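Long-range contact in nodulation fucosyltransferase NodZ (Bradyrhizobium sp., PDB 3SIW), which is a nodulation fucosyltransferase, a glycosyltransferase of the GT-B clan built from two domains with GDP bound in the cleft between them: residues K218-T223 with D238-P243. Sequence-based numbering, arbitrary orientation.
Sequences KVFLCT and DVFAVP. With GDP (guanosine-5'-diphosphate), chain B.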
loop_
_atom_site.group_PDB
_atom_site.type_symbol
_atom_site.label_atom_id
_atom_site.label_comp_id
_atom_site.label_asym_id
_atom_site.label_seq_id
_atom_site.Cartn_x
_atom_site.Cartn_y
_atom_site.Cartn_z
ATOM N N LYS A 218 -15.791 19.376 -0.361
ATOM C CA LYS A 218 -15.356 19.201 1.017
ATOM C C LYS A 218 -13.894 18.766 0.985
ATOM O O LYS A 218 -13.390 18.292 -0.052
ATOM C CB LYS A 218 -16.242 18.224 1.801
ATOM C CG LYS A 218 -17.716 18.660 1.914
ATOM C CD LYS A 218 -18.653 17.585 2.569
ATOM C CE LYS A 218 -18.109 16.974 3.890
ATOM N NZ LYS A 218 -19.107 16.090 4.628
ATOM N N VAL A 219 -13.208 18.946 2.103
ATOM C CA VAL A 219 -11.841 18.503 2.248
ATOM C C VAL A 219 -11.749 17.313 3.208
ATOM O O VAL A 219 -12.082 17.420 4.386
ATOM C CB VAL A 219 -10.899 19.686 2.688
ATOM C CG1 VAL A 219 -9.487 19.204 2.930
ATOM C CG2 VAL A 219 -10.939 20.821 1.632
ATOM N N PHE A 220 -11.234 16.193 2.707
ATOM C CA PHE A 220 -10.981 14.991 3.519
ATOM C C PHE A 220 -9.493 14.942 3.901
ATOM O O PHE A 220 -8.639 14.829 3.025
ATOM C CB PHE A 220 -11.376 13.774 2.690
ATOM C CG PHE A 220 -11.051 12.467 3.320
ATOM C CD1 PHE A 220 -11.403 12.212 4.599
ATOM C CD2 PHE A 220 -10.399 11.512 2.631
ATOM C CE1 PHE A 220 -11.140 11.003 5.203
ATOM C CE2 PHE A 220 -10.131 10.297 3.226
ATOM C CZ PHE A 220 -10.479 10.057 4.518
ATOM N N LEU A 221 -9.179 15.070 5.188
ATOM C CA LEU A 221 -7.825 14.999 5.658
ATOM C C LEU A 221 -7.474 13.644 6.268
ATOM O O LEU A 221 -8.185 13.135 7.168
ATOM C CB LEU A 221 -7.637 16.054 6.724
ATOM C CG LEU A 221 -6.263 16.255 7.316
ATOM C CD1 LEU A 221 -5.273 16.598 6.202
ATOM C CD2 LEU A 221 -6.355 17.408 8.325
ATOM N N CYS A 222 -6.374 13.077 5.784
ATOM C CA CYS A 222 -5.789 11.851 6.314
ATOM C C CYS A 222 -4.390 12.188 6.784
ATOM O O CYS A 222 -3.530 12.528 6.000
ATOM C CB CYS A 222 -5.708 10.764 5.247
ATOM S SG CYS A 222 -7.309 10.345 4.632
ATOM N N THR A 223 -4.168 12.103 8.075
ATOM C CA THR A 223 -2.890 12.456 8.602
ATOM C C THR A 223 -2.672 11.577 9.783
ATOM O O THR A 223 -3.626 11.087 10.403
ATOM C CB THR A 223 -2.837 13.926 9.042
ATOM O OG1 THR A 223 -1.558 14.218 9.580
ATOM C CG2 THR A 223 -3.929 14.279 10.092
ATOM N N ASP A 238 -15.319 22.978 5.903
ATOM C CA ASP A 238 -15.737 21.656 5.438
ATOM C C ASP A 238 -14.584 20.631 5.426
ATOM O O ASP A 238 -14.507 19.810 4.523
ATOM C CB ASP A 238 -16.433 21.757 4.068
ATOM C CG ASP A 238 -17.546 22.805 4.051
ATOM O OD1 ASP A 238 -18.485 22.690 4.881
ATOM O OD2 ASP A 238 -17.444 23.775 3.242
ATOM N N VAL A 239 -13.701 20.692 6.418
ATOM C CA VAL A 239 -12.661 19.680 6.585
ATOM C C VAL A 239 -13.239 18.585 7.458
ATOM O O VAL A 239 -13.839 18.841 8.497
ATOM C CB VAL A 239 -11.328 20.262 7.149
ATOM C CG1 VAL A 239 -10.272 19.150 7.402
ATOM C CG2 VAL A 239 -10.781 21.309 6.215
ATOM N N PHE A 240 -13.080 17.348 7.033
ATOM C CA PHE A 240 -13.368 16.236 7.930
ATOM C C PHE A 240 -12.305 15.187 7.841
ATOM O O PHE A 240 -11.583 15.143 6.885
ATOM C CB PHE A 240 -14.735 15.591 7.584
ATOM C CG PHE A 240 -14.774 14.975 6.236
ATOM C CD1 PHE A 240 -14.869 15.761 5.113
ATOM C CD2 PHE A 240 -14.717 13.594 6.085
ATOM C CE1 PHE A 240 -14.903 15.172 3.830
ATOM C CE2 PHE A 240 -14.737 13.010 4.812
ATOM C CZ PHE A 240 -14.828 13.828 3.684
ATOM N N ALA A 241 -12.305 14.282 8.815
ATOM C CA ALA A 241 -11.387 13.157 8.866
ATOM C C ALA A 241 -12.104 11.980 9.491
ATOM O O ALA A 241 -13.065 12.160 10.233
ATOM C CB ALA A 241 -10.162 13.492 9.729
ATOM N N VAL A 242 -11.559 10.794 9.296
ATOM C CA VAL A 242 -12.079 9.629 9.997
ATOM C C VAL A 242 -11.541 9.661 11.442
ATOM O O VAL A 242 -10.337 9.825 11.643
ATOM C CB VAL A 242 -11.615 8.312 9.344
ATOM C CG1 VAL A 242 -12.344 7.114 10.102
ATOM C CG2 VAL A 242 -11.946 8.342 7.875
ATOM N N PRO A 243 -12.428 9.583 12.436
ATOM C CA PRO A 243 -11.924 9.641 13.802
ATOM C C PRO A 243 -10.969 8.474 14.046
ATOM O O PRO A 243 -11.276 7.327 13.673
ATOM C CB PRO A 243 -13.183 9.501 14.682
ATOM C CG PRO A 243 -14.334 9.917 13.776
ATOM C CD PRO A 243 -13.907 9.475 12.375
HETATM P PB GDP B . 4.643 5.441 3.261
HETATM O O1B GDP B . 5.420 5.095 1.856
HETATM O O2B GDP B . 4.272 6.872 3.599
HETATM O O3B GDP B . 5.600 4.823 4.410
HETATM O O3A GDP B . 3.195 4.602 3.099
HETATM P PA GDP B . 2.802 3.118 3.596
HETATM O O1A GDP B . 1.311 2.951 3.418
HETATM O O2A GDP B . 3.663 2.068 3.036
HETATM O "O5'" GDP B . 3.198 3.298 5.238
HETATM C "C5'" GDP B . 2.547 4.303 5.985
HETATM C "C4'" GDP B . 1.765 3.743 7.148
HETATM O "O4'" GDP B . 1.666 4.812 8.178
HETATM C "C3'" GDP B . 0.378 3.635 6.566
HETATM O "O3'" GDP B . 0.080 2.393 5.941
HETATM C "C2'" GDP B . -0.454 3.775 7.841
HETATM O "O2'" GDP B . -0.376 2.548 8.636
HETATM C "C1'" GDP B . 0.265 4.976 8.530
HETATM N N9 GDP B . -0.261 6.202 7.910
HETATM C C8 GDP B . 0.375 7.084 7.098
HETATM N N7 GDP B . -0.488 8.049 6.739
HETATM C C5 GDP B . -1.687 7.762 7.268
HETATM C C6 GDP B . -2.945 8.370 7.245
HETATM O O6 GDP B . -3.171 9.407 6.614
HETATM N N1 GDP B . -4.018 7.764 7.930
HETATM C C2 GDP B . -3.800 6.589 8.654
HETATM N N2 GDP B . -4.812 6.005 9.338
HETATM N N3 GDP B . -2.574 6.057 8.679
HETATM C C4 GDP B . -1.536 6.589 8.005
HETATM O O HOH W 1 -9.055 10.453 7.997
#
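Val219 O accepts a hydrogen bond from Phe240 N at 2.8 Å. The CA-H of Val239 also turns to this oxygen, with Val239 CA 3.2 Å from Val219 O. Strand 217-223, helix 226-235 and strand 239-240 form a beta-alpha-beta crossover, and here its two strands pair in parallel at the edge of one of the two Rossmann-like sheets of the GT-B fold. Val219 N donates to Asp238 O, and Leu221 N to Phe240 O at 2.9 Å. After this bond the next link is through a water, which accepts from Val242 N and can donate to Leu221 O.

Phe220 and Phe240 share one face of the pair. The chi1 of Phe240, 64°, sets CG between the backbone N and the carbonyl carbon and swings the ring over toward strand 217-223. Phe220 CA lies over one face of the Phe240 ring as a CH-pi contact. Lys218 NZ stands over the opposite face, 4.6 Å from the centroid, in a cation-pi contact; a bend at chi3 (48°) brings Lys218 CE to 3.7 Å from Phe240 CD1 and NZ over the ring. The same NZ makes a weak hydrogen bond to His165, whose ring stacks on Phe240. The Phe220 and Phe240 rings are near parallel (28°) but slid apart. On the other face Val219 and Val239 lie side by side, pointing the same way, with Val219 CB 3.9 Å from Val239 CG2. Val239 also touches Ser233 of helix 226-235, and Val219 touches Val174 of strand 170-176. Farther along strand 217-223, Thr223 N is 3.2 Å from GDP O6. Val242 CG2 meets the edge of the Phe220 ring, 3.9 Å from Phe220 CE1.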